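Local structure of beta-d-glucoside glucohydrolase (Hypocrea jecorina, 3ZZ1) at residues V79-T84 and E128-D133; D177-H182 and L676-T681; S585-L590 and V617-A622; D609-V614 and N670-D675; I637-S642 and G691-S696. The protein probably hydrolyses terminal, non-reducing beta-D-glucosyl residues with release of beta-D-glucose, as a secreted family 3 beta-glucosidase of cellulose degradation. One frame throughout, in Å; residues are numbered along the deposited sequence. Where two conformers were deposited one is given.

Contact 1: V79-T84 and E128-D133; sequences VQAAST and EGFGVD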
# COMPACT_ATOMS: atom_id res chain seq x y z
N VAL A 79 1.28 -3.81 1.31
CA VAL A 79 0.22 -4.51 2.05
C VAL A 79 0.76 -5.24 3.29
O VAL A 79 0.12 -5.24 4.35
CB VAL A 79 -0.64 -5.44 1.13
CG1 VAL A 79 0.12 -6.71 0.72
CG2 VAL A 79 -1.97 -5.81 1.81
N GLN A 80 1.96 -5.81 3.15
CA GLN A 80 2.62 -6.49 4.27
C GLN A 80 3.03 -5.49 5.35
O GLN A 80 2.88 -5.76 6.54
CB GLN A 80 3.83 -7.30 3.78
CG GLN A 80 4.30 -8.36 4.77
CD GLN A 80 3.33 -9.52 4.92
OE1 GLN A 80 2.30 -9.58 4.25
NE2 GLN A 80 3.66 -10.47 5.80
N ALA A 81 3.55 -4.33 4.92
CA ALA A 81 3.91 -3.25 5.84
C ALA A 81 2.71 -2.75 6.64
O ALA A 81 2.80 -2.55 7.85
CB ALA A 81 4.60 -2.11 5.09
N ALA A 82 1.58 -2.55 5.96
CA ALA A 82 0.34 -2.17 6.64
C ALA A 82 -0.19 -3.28 7.56
O ALA A 82 -0.79 -2.99 8.60
CB ALA A 82 -0.71 -1.77 5.64
N SER A 83 0.05 -4.53 7.18
CA SER A 83 -0.36 -5.68 8.00
C SER A 83 0.37 -5.78 9.34
O SER A 83 -0.08 -6.48 10.25
CB SER A 83 -0.21 -6.99 7.21
OG SER A 83 -1.16 -7.06 6.15
N THR A 84 1.50 -5.08 9.46
CA THR A 84 2.22 -4.98 10.73
C THR A 84 1.51 -4.01 11.68
O THR A 84 1.64 -4.14 12.90
CB THR A 84 3.69 -4.51 10.56
OG1 THR A 84 3.71 -3.14 10.15
CG2 THR A 84 4.44 -5.36 9.54
N GLU A 128 -0.02 -3.62 -3.65
CA GLU A 128 0.99 -2.56 -3.69
C GLU A 128 0.69 -1.44 -2.70
O GLU A 128 1.61 -0.74 -2.26
CB GLU A 128 1.13 -1.97 -5.09
CG GLU A 128 1.64 -2.94 -6.13
CD GLU A 128 2.19 -2.23 -7.34
OE1 GLU A 128 3.24 -1.56 -7.21
OE2 GLU A 128 1.59 -2.37 -8.43
N GLY A 129 -0.59 -1.29 -2.37
CA GLY A 129 -1.05 -0.28 -1.42
C GLY A 129 -0.93 -0.73 0.02
O GLY A 129 -0.05 -1.52 0.37
N PHE A 130 -1.83 -0.23 0.86
CA PHE A 130 -1.74 -0.47 2.31
C PHE A 130 -3.03 -1.01 2.93
O PHE A 130 -3.30 -0.78 4.10
CB PHE A 130 -1.32 0.81 3.03
CG PHE A 130 0.06 1.29 2.67
CD1 PHE A 130 1.19 0.60 3.11
CD2 PHE A 130 0.23 2.44 1.90
CE1 PHE A 130 2.47 1.05 2.78
CE2 PHE A 130 1.51 2.90 1.57
CZ PHE A 130 2.63 2.20 2.01
N GLY A 131 -3.81 -1.75 2.14
CA GLY A 131 -5.12 -2.23 2.59
C GLY A 131 -6.26 -1.31 2.20
O GLY A 131 -6.05 -0.31 1.51
N VAL A 132 -7.46 -1.64 2.68
CA VAL A 132 -8.72 -1.05 2.22
C VAL A 132 -9.14 0.23 2.95
O VAL A 132 -10.11 0.89 2.55
CB VAL A 132 -9.90 -2.05 2.36
CG1 VAL A 132 -9.65 -3.32 1.56
CG2 VAL A 132 -10.14 -2.39 3.83
N ASP A 133 -8.44 0.56 4.03
CA ASP A 133 -8.88 1.63 4.92
C ASP A 133 -8.14 2.93 4.62
O ASP A 133 -6.91 2.96 4.62
CB ASP A 133 -8.70 1.22 6.38
CG ASP A 133 -9.10 2.32 7.35
OD1 ASP A 133 -10.31 2.47 7.64
OD2 ASP A 133 -8.20 3.02 7.83

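Contact 2: D177-H182 and L676-T681; sequences DDRTLH and LSYWDT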
# COMPACT_ATOMS: atom_id res chain seq x y z
N ASP A 177 -19.89 9.62 -6.60
CA ASP A 177 -20.36 10.92 -6.12
C ASP A 177 -19.20 11.71 -5.50
O ASP A 177 -18.15 11.14 -5.19
CB ASP A 177 -21.50 10.76 -5.11
CG ASP A 177 -21.07 10.02 -3.86
OD1 ASP A 177 -21.06 8.77 -3.87
OD2 ASP A 177 -20.71 10.67 -2.86
N ASP A 178 -19.40 13.01 -5.33
CA ASP A 178 -18.36 13.90 -4.83
C ASP A 178 -17.85 13.52 -3.44
O ASP A 178 -16.63 13.48 -3.22
CB ASP A 178 -18.84 15.35 -4.85
CG ASP A 178 -17.77 16.32 -4.39
OD1 ASP A 178 -16.84 16.60 -5.17
OD2 ASP A 178 -17.86 16.81 -3.24
N ARG A 179 -18.76 13.24 -2.51
CA ARG A 179 -18.36 12.90 -1.15
C ARG A 179 -17.49 11.64 -1.12
O ARG A 179 -16.49 11.61 -0.40
CB ARG A 179 -19.56 12.75 -0.21
CG ARG A 179 -19.15 12.59 1.26
CD ARG A 179 -20.34 12.48 2.19
NE ARG A 179 -19.92 12.00 3.51
CZ ARG A 179 -20.70 11.37 4.38
NH1 ARG A 179 -21.98 11.14 4.10
NH2 ARG A 179 -20.20 10.96 5.54
N THR A 180 -17.87 10.63 -1.90
CA THR A 180 -17.10 9.39 -2.00
C THR A 180 -15.70 9.65 -2.55
O THR A 180 -14.71 9.13 -2.01
CB THR A 180 -17.82 8.34 -2.89
OG1 THR A 180 -19.10 8.05 -2.33
CG2 THR A 180 -17.01 7.05 -2.97
N LEU A 181 -15.62 10.46 -3.60
CA LEU A 181 -14.34 10.82 -4.20
C LEU A 181 -13.39 11.42 -3.15
O LEU A 181 -12.23 11.03 -3.07
CB LEU A 181 -14.52 11.79 -5.38
CG LEU A 181 -13.26 12.39 -6.01
CD1 LEU A 181 -12.37 11.32 -6.62
CD2 LEU A 181 -13.60 13.44 -7.05
N HIS A 182 -13.92 12.35 -2.34
CA HIS A 182 -13.12 13.10 -1.38
C HIS A 182 -12.83 12.34 -0.08
O HIS A 182 -11.70 12.32 0.39
CB HIS A 182 -13.82 14.41 -1.02
CG HIS A 182 -13.71 15.46 -2.07
ND1 HIS A 182 -12.67 16.37 -2.11
CD2 HIS A 182 -14.51 15.77 -3.12
CE1 HIS A 182 -12.82 17.18 -3.14
NE2 HIS A 182 -13.94 16.85 -3.77
N LEU A 676 -12.64 13.50 12.72
CA LEU A 676 -14.02 13.71 13.17
C LEU A 676 -14.88 14.42 12.12
O LEU A 676 -16.00 14.85 12.40
CB LEU A 676 -14.05 14.50 14.49
CG LEU A 676 -13.30 13.94 15.71
CD1 LEU A 676 -13.33 14.92 16.86
CD2 LEU A 676 -13.88 12.60 16.14
N SER A 677 -14.35 14.53 10.90
CA SER A 677 -14.99 15.28 9.82
C SER A 677 -15.56 14.40 8.71
O SER A 677 -15.11 13.27 8.49
CB SER A 677 -14.01 16.29 9.21
OG SER A 677 -13.51 17.18 10.20
N TYR A 678 -16.56 14.93 8.00
CA TYR A 678 -17.05 14.36 6.76
C TYR A 678 -16.93 15.46 5.69
O TYR A 678 -16.86 16.64 6.02
CB TYR A 678 -18.50 13.89 6.90
CG TYR A 678 -19.49 15.01 7.13
CD1 TYR A 678 -19.75 15.48 8.41
CD2 TYR A 678 -20.14 15.63 6.06
CE1 TYR A 678 -20.63 16.53 8.63
CE2 TYR A 678 -21.02 16.67 6.25
CZ TYR A 678 -21.27 17.12 7.54
OH TYR A 678 -22.14 18.15 7.75
N TRP A 679 -16.90 15.07 4.42
CA TRP A 679 -16.82 16.04 3.33
C TRP A 679 -18.22 16.49 2.93
O TRP A 679 -19.04 15.67 2.52
CB TRP A 679 -16.10 15.42 2.13
CG TRP A 679 -16.04 16.32 0.92
CD1 TRP A 679 -16.84 16.25 -0.19
CD2 TRP A 679 -15.13 17.40 0.69
NE1 TRP A 679 -16.49 17.22 -1.09
CE2 TRP A 679 -15.44 17.94 -0.58
CE3 TRP A 679 -14.08 17.96 1.43
CZ2 TRP A 679 -14.74 19.02 -1.13
CZ3 TRP A 679 -13.38 19.04 0.89
CH2 TRP A 679 -13.71 19.55 -0.38
N ASP A 680 -18.49 17.78 3.08
CA ASP A 680 -19.76 18.36 2.63
C ASP A 680 -19.60 18.84 1.19
O ASP A 680 -18.82 19.77 0.93
CB ASP A 680 -20.20 19.52 3.53
CG ASP A 680 -21.50 20.16 3.06
OD1 ASP A 680 -22.57 19.56 3.28
OD2 ASP A 680 -21.44 21.27 2.48
N THR A 681 -20.33 18.20 0.28
CA THR A 681 -20.22 18.49 -1.16
C THR A 681 -20.64 19.91 -1.52
O THR A 681 -19.92 20.59 -2.25
CB THR A 681 -20.96 17.43 -2.05
OG1 THR A 681 -21.05 17.91 -3.40
CG2 THR A 681 -22.37 17.14 -1.55

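Contact 3: S585-L590 and V617-A622; sequences SRLSVL and VTVDIA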
# COMPACT_ATOMS: atom_id res chain seq x y z
N SER A 585 -8.33 -1.86 29.40
CA SER A 585 -9.00 -1.20 30.51
C SER A 585 -8.75 0.30 30.47
O SER A 585 -7.88 0.78 29.74
CB SER A 585 -8.52 -1.77 31.85
OG SER A 585 -7.12 -1.59 32.00
N ARG A 586 -9.53 1.03 31.27
CA ARG A 586 -9.27 2.44 31.55
C ARG A 586 -9.33 3.31 30.29
O ARG A 586 -8.36 3.97 29.93
CB ARG A 586 -7.92 2.61 32.28
CG ARG A 586 -7.73 1.70 33.51
CD ARG A 586 -8.54 2.20 34.70
NE ARG A 586 -8.31 1.41 35.91
CZ ARG A 586 -9.13 0.46 36.35
NH1 ARG A 586 -10.24 0.15 35.69
NH2 ARG A 586 -8.83 -0.20 37.47
N LEU A 587 -10.48 3.29 29.62
CA LEU A 587 -10.69 4.13 28.45
C LEU A 587 -10.96 5.57 28.85
O LEU A 587 -11.91 5.84 29.59
CB LEU A 587 -11.82 3.57 27.58
CG LEU A 587 -12.27 4.33 26.32
CD1 LEU A 587 -11.11 4.65 25.40
CD2 LEU A 587 -13.30 3.50 25.58
N SER A 588 -10.13 6.49 28.37
CA SER A 588 -10.33 7.91 28.59
C SER A 588 -10.34 8.69 27.28
O SER A 588 -9.63 8.33 26.33
CB SER A 588 -9.26 8.47 29.52
OG SER A 588 -8.06 8.71 28.80
N VAL A 589 -11.13 9.75 27.23
CA VAL A 589 -11.27 10.59 26.04
C VAL A 589 -11.07 12.05 26.45
O VAL A 589 -11.83 12.57 27.26
CB VAL A 589 -12.68 10.43 25.37
CG1 VAL A 589 -12.88 11.43 24.23
CG2 VAL A 589 -12.89 9.00 24.88
N LEU A 590 -10.03 12.68 25.91
CA LEU A 590 -9.75 14.09 26.14
C LEU A 590 -10.00 14.83 24.84
O LEU A 590 -9.43 14.47 23.81
CB LEU A 590 -8.31 14.29 26.61
CG LEU A 590 -7.86 15.66 27.14
CD1 LEU A 590 -6.69 15.49 28.11
CD2 LEU A 590 -7.47 16.63 26.01
N VAL A 617 -7.45 9.80 22.70
CA VAL A 617 -8.08 8.64 23.30
C VAL A 617 -7.00 7.68 23.78
O VAL A 617 -6.06 7.36 23.04
CB VAL A 617 -9.08 7.94 22.32
CG1 VAL A 617 -9.71 6.71 22.98
CG2 VAL A 617 -10.18 8.89 21.89
N THR A 618 -7.14 7.23 25.03
CA THR A 618 -6.15 6.39 25.70
C THR A 618 -6.80 5.12 26.29
O THR A 618 -7.90 5.18 26.84
CB THR A 618 -5.44 7.18 26.83
OG1 THR A 618 -4.75 8.30 26.27
CG2 THR A 618 -4.46 6.31 27.57
N VAL A 619 -6.10 4.00 26.15
CA VAL A 619 -6.47 2.73 26.81
C VAL A 619 -5.22 2.06 27.35
O VAL A 619 -4.12 2.29 26.85
CB VAL A 619 -7.19 1.72 25.86
CG1 VAL A 619 -8.63 2.10 25.64
CG2 VAL A 619 -6.43 1.56 24.53
N ASP A 620 -5.40 1.23 28.38
CA ASP A 620 -4.33 0.39 28.90
C ASP A 620 -4.44 -1.00 28.30
O ASP A 620 -5.54 -1.52 28.12
CB ASP A 620 -4.39 0.30 30.42
CG ASP A 620 -4.03 1.61 31.09
OD1 ASP A 620 -3.52 2.52 30.40
OD2 ASP A 620 -4.26 1.72 32.32
N ILE A 621 -3.30 -1.59 27.97
CA ILE A 621 -3.27 -2.95 27.46
C ILE A 621 -2.28 -3.77 28.29
O ILE A 621 -1.11 -3.40 28.42
CB ILE A 621 -2.88 -3.01 25.97
CG1 ILE A 621 -3.81 -2.11 25.15
CG2 ILE A 621 -2.95 -4.44 25.45
CD1 ILE A 621 -3.18 -1.61 23.88
N ALA A 622 -2.77 -4.88 28.84
CA ALA A 622 -1.95 -5.81 29.60
C ALA A 622 -1.92 -7.17 28.93
O ALA A 622 -2.94 -7.64 28.41
CB ALA A 622 -2.46 -5.92 31.04
O HOH W 1 -5.37 -3.40 30.73
O HOH W 2 -7.22 10.25 26.58

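Contact 4: D609-V614 and N670-D675; sequences DLFQNV and NIRRRD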
# COMPACT_ATOMS: atom_id res chain seq x y z
N ASP A 609 -5.96 23.50 9.88
CA ASP A 609 -6.46 22.87 11.11
C ASP A 609 -6.78 21.37 10.96
O ASP A 609 -6.87 20.66 11.95
CB ASP A 609 -7.64 23.64 11.73
CG ASP A 609 -8.74 24.00 10.73
OD1 ASP A 609 -8.46 24.13 9.51
OD2 ASP A 609 -9.90 24.17 11.17
N LEU A 610 -6.93 20.91 9.72
CA LEU A 610 -7.39 19.55 9.44
C LEU A 610 -6.50 18.42 9.95
O LEU A 610 -7.01 17.38 10.36
CB LEU A 610 -7.69 19.35 7.95
CG LEU A 610 -9.05 19.88 7.48
CD1 LEU A 610 -9.13 19.89 5.97
CD2 LEU A 610 -10.19 19.06 8.09
N PHE A 611 -5.19 18.63 9.94
CA PHE A 611 -4.25 17.61 10.42
C PHE A 611 -3.79 17.90 11.85
O PHE A 611 -2.96 17.15 12.40
CB PHE A 611 -3.06 17.46 9.47
CG PHE A 611 -3.36 16.66 8.23
CD1 PHE A 611 -4.00 17.25 7.14
CD2 PHE A 611 -3.01 15.32 8.15
CE1 PHE A 611 -4.29 16.52 6.00
CE2 PHE A 611 -3.30 14.57 7.01
CZ PHE A 611 -3.94 15.18 5.93
N GLN A 612 -4.32 18.96 12.45
CA GLN A 612 -3.99 19.30 13.83
C GLN A 612 -4.85 18.51 14.81
O GLN A 612 -6.02 18.23 14.55
CB GLN A 612 -4.12 20.80 14.08
CG GLN A 612 -2.90 21.59 13.60
CD GLN A 612 -3.11 23.10 13.60
OE1 GLN A 612 -4.24 23.59 13.55
NE2 GLN A 612 -2.01 23.84 13.63
N ASN A 613 -4.25 18.14 15.94
CA ASN A 613 -4.91 17.34 16.95
C ASN A 613 -5.97 18.11 17.73
O ASN A 613 -5.73 19.24 18.17
CB ASN A 613 -3.89 16.72 17.90
CG ASN A 613 -3.05 15.64 17.23
OD1 ASN A 613 -3.52 14.90 16.36
ND2 ASN A 613 -1.79 15.53 17.65
N VAL A 614 -7.13 17.50 17.89
CA VAL A 614 -8.24 18.10 18.64
C VAL A 614 -8.67 17.22 19.81
O VAL A 614 -9.42 17.68 20.68
CB VAL A 614 -9.47 18.36 17.73
CG1 VAL A 614 -9.20 19.49 16.76
CG2 VAL A 614 -9.88 17.10 16.98
N ASN A 670 -4.13 9.73 18.92
CA ASN A 670 -4.29 11.15 18.67
C ASN A 670 -5.26 11.40 17.53
O ASN A 670 -5.10 10.87 16.42
CB ASN A 670 -2.93 11.81 18.39
CG ASN A 670 -2.02 11.77 19.60
OD1 ASN A 670 -2.46 11.96 20.73
ND2 ASN A 670 -0.73 11.52 19.37
N ILE A 671 -6.28 12.22 17.81
CA ILE A 671 -7.35 12.47 16.86
C ILE A 671 -7.23 13.85 16.23
O ILE A 671 -7.33 14.87 16.92
CB ILE A 671 -8.74 12.28 17.52
CG1 ILE A 671 -8.89 10.83 18.01
CG2 ILE A 671 -9.85 12.66 16.55
CD1 ILE A 671 -10.18 10.56 18.74
N ARG A 672 -7.00 13.87 14.92
CA ARG A 672 -6.92 15.10 14.15
C ARG A 672 -8.33 15.59 13.86
O ARG A 672 -9.29 14.81 13.92
CB ARG A 672 -6.17 14.87 12.83
CG ARG A 672 -4.78 14.24 12.99
CD ARG A 672 -4.25 13.68 11.67
NE ARG A 672 -5.14 12.67 11.10
CZ ARG A 672 -4.84 11.89 10.06
NH1 ARG A 672 -3.67 11.96 9.46
NH2 ARG A 672 -5.74 11.01 9.62
N ARG A 673 -8.46 16.88 13.54
CA ARG A 673 -9.77 17.42 13.21
C ARG A 673 -10.47 16.64 12.10
O ARG A 673 -11.68 16.37 12.19
CB ARG A 673 -9.70 18.90 12.84
CG ARG A 673 -11.08 19.48 12.60
CD ARG A 673 -11.09 20.93 12.19
NE ARG A 673 -12.47 21.39 12.06
CZ ARG A 673 -13.24 21.75 13.08
NH1 ARG A 673 -12.77 21.73 14.32
NH2 ARG A 673 -14.49 22.14 12.86
N ARG A 674 -9.72 16.26 11.06
CA ARG A 674 -10.27 15.51 9.93
C ARG A 674 -10.80 14.12 10.32
O ARG A 674 -11.69 13.58 9.66
CB ARG A 674 -9.26 15.42 8.77
CG ARG A 674 -8.07 14.50 9.03
CD ARG A 674 -6.94 14.77 8.05
NE ARG A 674 -7.26 14.36 6.68
CZ ARG A 674 -6.82 13.25 6.09
NH1 ARG A 674 -6.03 12.39 6.74
NH2 ARG A 674 -7.18 12.99 4.84
N ASP A 675 -10.27 13.56 11.40
CA ASP A 675 -10.71 12.26 11.91
C ASP A 675 -12.13 12.30 12.49
O ASP A 675 -12.73 11.25 12.72
CB ASP A 675 -9.72 11.70 12.94
CG ASP A 675 -8.33 11.46 12.35
OD1 ASP A 675 -8.23 11.06 11.17
OD2 ASP A 675 -7.34 11.68 13.08

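Contact 5: I637-S642 and G691-S696; sequences ITYPSS and GSFGIS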
# COMPACT_ATOMS: atom_id res chain seq x y z
N ILE A 637 -14.39 4.98 15.25
CA ILE A 637 -15.30 6.06 15.58
C ILE A 637 -16.62 5.92 14.82
O ILE A 637 -16.65 5.60 13.63
CB ILE A 637 -14.64 7.46 15.38
CG1 ILE A 637 -13.39 7.59 16.27
CG2 ILE A 637 -15.62 8.59 15.71
CD1 ILE A 637 -12.72 8.97 16.25
N THR A 638 -17.72 6.12 15.55
CA THR A 638 -19.07 6.20 14.99
C THR A 638 -19.50 7.67 15.08
O THR A 638 -19.49 8.25 16.15
CB THR A 638 -20.04 5.30 15.79
OG1 THR A 638 -19.63 3.93 15.67
CG2 THR A 638 -21.49 5.44 15.30
N TYR A 639 -19.84 8.26 13.93
CA TYR A 639 -20.24 9.66 13.88
C TYR A 639 -21.66 9.82 14.44
O TYR A 639 -22.41 8.85 14.46
CB TYR A 639 -20.16 10.18 12.44
CG TYR A 639 -18.77 10.55 11.95
CD1 TYR A 639 -17.65 9.79 12.31
CD2 TYR A 639 -18.57 11.65 11.13
CE1 TYR A 639 -16.37 10.13 11.87
CE2 TYR A 639 -17.29 11.99 10.67
CZ TYR A 639 -16.20 11.23 11.05
OH TYR A 639 -14.94 11.56 10.61
N PRO A 640 -22.02 11.03 14.91
CA PRO A 640 -23.41 11.23 15.34
C PRO A 640 -24.39 10.79 14.24
O PRO A 640 -24.08 10.92 13.05
CB PRO A 640 -23.49 12.75 15.54
CG PRO A 640 -22.11 13.17 15.86
CD PRO A 640 -21.21 12.25 15.09
N SER A 641 -25.53 10.25 14.65
CA SER A 641 -26.54 9.77 13.70
C SER A 641 -27.28 10.90 12.98
O SER A 641 -28.00 10.67 12.01
CB SER A 641 -27.53 8.83 14.40
OG SER A 641 -26.89 7.66 14.87
N SER A 642 -27.09 12.13 13.45
CA SER A 642 -27.66 13.31 12.79
C SER A 642 -26.83 13.74 11.57
O SER A 642 -27.34 14.41 10.67
CB SER A 642 -27.80 14.46 13.78
OG SER A 642 -26.58 14.69 14.44
N GLY A 691 -22.67 16.78 18.18
CA GLY A 691 -23.27 15.58 18.72
C GLY A 691 -22.27 14.66 19.40
O GLY A 691 -21.10 15.03 19.59
N SER A 692 -22.75 13.48 19.77
CA SER A 692 -21.95 12.49 20.46
C SER A 692 -21.39 11.45 19.49
O SER A 692 -22.14 10.75 18.80
CB SER A 692 -22.79 11.80 21.55
OG SER A 692 -21.98 10.97 22.36
N PHE A 693 -20.06 11.40 19.41
CA PHE A 693 -19.34 10.43 18.59
C PHE A 693 -19.13 9.16 19.40
O PHE A 693 -18.67 9.21 20.54
CB PHE A 693 -17.96 10.98 18.20
CG PHE A 693 -17.99 12.04 17.14
CD1 PHE A 693 -18.36 13.35 17.44
CD2 PHE A 693 -17.61 11.75 15.83
CE1 PHE A 693 -18.37 14.34 16.45
CE2 PHE A 693 -17.61 12.73 14.84
CZ PHE A 693 -17.99 14.03 15.16
N GLY A 694 -19.46 8.02 18.81
CA GLY A 694 -19.17 6.73 19.43
C GLY A 694 -17.68 6.43 19.40
O GLY A 694 -17.05 6.52 18.34
N ILE A 695 -17.13 6.07 20.55
CA ILE A 695 -15.72 5.71 20.65
C ILE A 695 -15.61 4.22 20.96
O ILE A 695 -16.11 3.76 21.99
CB ILE A 695 -14.98 6.57 21.72
CG1 ILE A 695 -15.10 8.07 21.38
CG2 ILE A 695 -13.52 6.13 21.89
CD1 ILE A 695 -14.55 8.47 20.01
N SER A 696 -14.98 3.47 20.06
CA SER A 696 -14.86 2.02 20.19
C SER A 696 -13.41 1.58 20.05
O SER A 696 -12.77 1.83 19.02
CB SER A 696 -15.73 1.32 19.15
OG SER A 696 -17.11 1.54 19.42
O HOH W 3 -17.35 3.63 17.27
O HOH W 4 -22.71 8.20 17.50

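Contact 1: V79-T84 and E128-D133
A82 packs against F130. The methyl CB of A82 lies 3.7 Å from F130 CB and only 3.2 Å from the carbonyl oxygen F130 O, so the helix presses on the base of the phenylalanine rather than on its ring face. A82 and A81 both stand at the edge of the ring, near its plane; A81 is the looser neighbour, with its CB 4.5 Å from F130 CE1. With F130 CG anti to the carbonyl carbon (chi1 -64°), the ring runs past these two methyls and goes on to pack against T137, A140, M141 and T144 of helix 134-150. V79 lies beside the backbone of the loop, its CB 4.0 Å from G129 O and its CG2 4.5 Å from G131 N.

Both segments belong to the N-terminal, TIM-barrel-related domain of family 3: the short helix 78-83 meets the loop that enters helix 134-150, where D133 is the N-cap and binds L136 N through its carboxylate.

Polar approaches across the contact are few. V79 N comes within 2.8 Å of G129 O, but the angle is too poor for a hydrogen bond, and V79 makes its backbone bond with W127. Within the helix, V79 O is gripped twice: S83 N and S83 OG, each 2.9 Å from V79 O, reach it from opposite faces of its plane. The amide of Q80 takes no part across this contact; NE2 binds A503 O and OE1 binds L505 N.

Contact 2: D177-H182 and L676-T681
H182 lays its imidazole over one face of the W679 indole in an offset stack, the centroids of the imidazole and the five-membered indole ring 3.8 Å apart and the planes 11° from parallel. Its CB joins the overlap as a CH-pi donor, 3.5 Å above the centroid of the same five-membered ring. The imidazole is further fixed by a hydrogen bond between its NE2 and Y217 OH.

At the indole edge, W679 NE1 donates to D178 OD2 (2.6 Å, N-H...O 149°). The oxygen lies almost in the indole plane and is met on its syn side but 28° out of the carboxylate plane, so the tryptophan is held by both face and edge. The partners come from the first turn of helix 178-194, whose N-cap D177 accepts from T180 N at 3.0 Å; the strand 678-680 belongs to the fibronectin type III-like domain, making this an interdomain seam with the TIM-barrel-related domain.

R179 runs extended past the strand, its CG 3.3 Å from W679 O and its NH2 3.7 Å from Y678 CB. Its charge is met by E183 through NE, while NH1 and NH2 reach R645 O and T646 OG1. E183 OE1 also accepts from W679 N, tying the strand backbone to the same helix.

Contact 3: S585-L590 and V617-A622
L587 pushes its CD1 methyl into the notch between V617 and V619, 3.5 Å from V617 CG1 and 3.6 Å from V619 CG1. The first of these distances is tighter than usual carbon packing, evidence of a close fit. CG of L587 stands anti to the backbone N (chi1 177°), which carries the isobutyl group across to the neighbouring strand. Beyond it V589 lies side by side with V617, their CG2 methyls 4.0 Å apart and pointing the same way.

The strands are antiparallel, but their register slips by one residue. S585 pairs with D620 (D620 N to S585 O 2.9 Å) and S588 with T618 (S588 N to T618 O 3.0 Å), so R586 and L587 together stand opposite V619: a beta bulge, with R586 at phi 62° and psi 59°. The valine side of the pair turns toward the interior of the fibronectin type III-like sandwich, where the opposing sheet supplies strands 691-698 and 704-712; L587 touches both, V617 and V619 touch 691-698, and V589 touches 704-712.

S585, S588, T618 and D620 line the other, polar face. At the bulge, R586 CG lies 3.7 Å from D620 OD2, while the guanidinium leads away and makes no charge contact with that carboxylate. Each serine hydroxyl binds a water: one lies 2.8 Å from S585 OG and bonds weakly to D620 O, the other lies 2.8 Å from S588 OG and is shared with T618 OG1.

Contact 4: D609-V614 and N670-D675
N670 begins the contact with its CB 3.7 Å from N613 OD1, the two amides set obliquely. Next, I671 O accepts from V614 N (2.8 Å). R672 passes its CG 3.5 Å from F611 O and grips the carboxylate of D675 side-on, NE to OD2 and NH2 to OD1; D675 OD2 also takes R672 N, from the same face as NE.

R673 N donates to Q612 O at 3.0 Å. Its extended side chain runs alongside D609, but D609 OD2 lies 3.9 Å from R673 NE and well out of the guanidinium plane, a long salt bridge by charge proximity only. The D609 carboxylate is hydrogen-bonded to backbone, OD1 to G600 N and OD2 to T599 N, and R673 NH1 and NH2 bind K594 O and G596 O. R674 N donates to L610 O at 3.0 Å. Its CD then stands 3.6 Å above the centre of the F611 ring, and the guanidinium continues over the rim at CZ, its plane 15° from that of the ring. D191 of helix 178-194 bridges to both R674 NH1 and R672 NH1. A type I turn, D609 to Q612, thus leads into an antiparallel strand pair at the end of the fibronectin type III-like sandwich, docked on the TIM-barrel-related domain.

Contact 5: I637-S642 and G691-S696
Strands 637-638 and 691-696 run antiparallel, with T638 and G694 as a hydrogen-bonded pair: T638 N donates to G694 O at 2.9 Å and G694 N to T638 O at 2.7 Å, the second bond less straight (139°). T638 CB packs 4.0 Å from G694 CA, so close that a side chain on G694 would collide with it; glycine leaves that place to the threonine. The other bridge, I637 with I695, is non-hydrogen-bonded; these side chains lie side by side, I637 CG1 4.0 Å from I695 CD1.

After T638 the first segment leaves the sheet, and its contacts pass to F693. P640 CD stands 3.5 Å above the centroid of the F693 ring, 5° off the normal, a CH-pi contact over one face. The edge of that ring, at CE2, points at the face of Y639 in a T-shaped pair with planes 64° apart, while I637 CG2 touches its rim, 3.7 Å from F693 CD2.

These strands sit in the four-stranded sheet of the fibronectin type III-like sandwich, 691-698 being flanked by 629-638 and 704-712. The Y639 hydroxyl bonds with S677 O and R652 NH2, anchoring the tyrosine at the end of the sheet.

On the polar side a water donates to T638 OG1 at 2.8 Å and binds S696 OG and, weakly, G694 O; T638 OG1 also bonds with P648 O. A second water lies 2.9 Å from S692 O and may donate to it.

Overall arrangement
Contacts 3, 4 and 5 share one beta sandwich, their centres 16 to 19 Å apart. Contacts 3 and 4 lie on the sheet containing strand 613-623, contact 5 on the facing one; I671 CD1 to I637 CD1 (3.9 Å) and V617 CG1 to I695 CG2 (4.0 Å) join the sheets. Contact 2 adjoins contacts 4 and 5 through L676, whose CG lies 3.8 Å from I671 CG2. Contact 2 includes the start of helix 178-194 and contact 4 packs on it, so both lie where the sandwich meets the N-terminal domain. Contact 1 is buried near the centre of the chain, about 22 Å from contact 4 between centres, and touches none of the others.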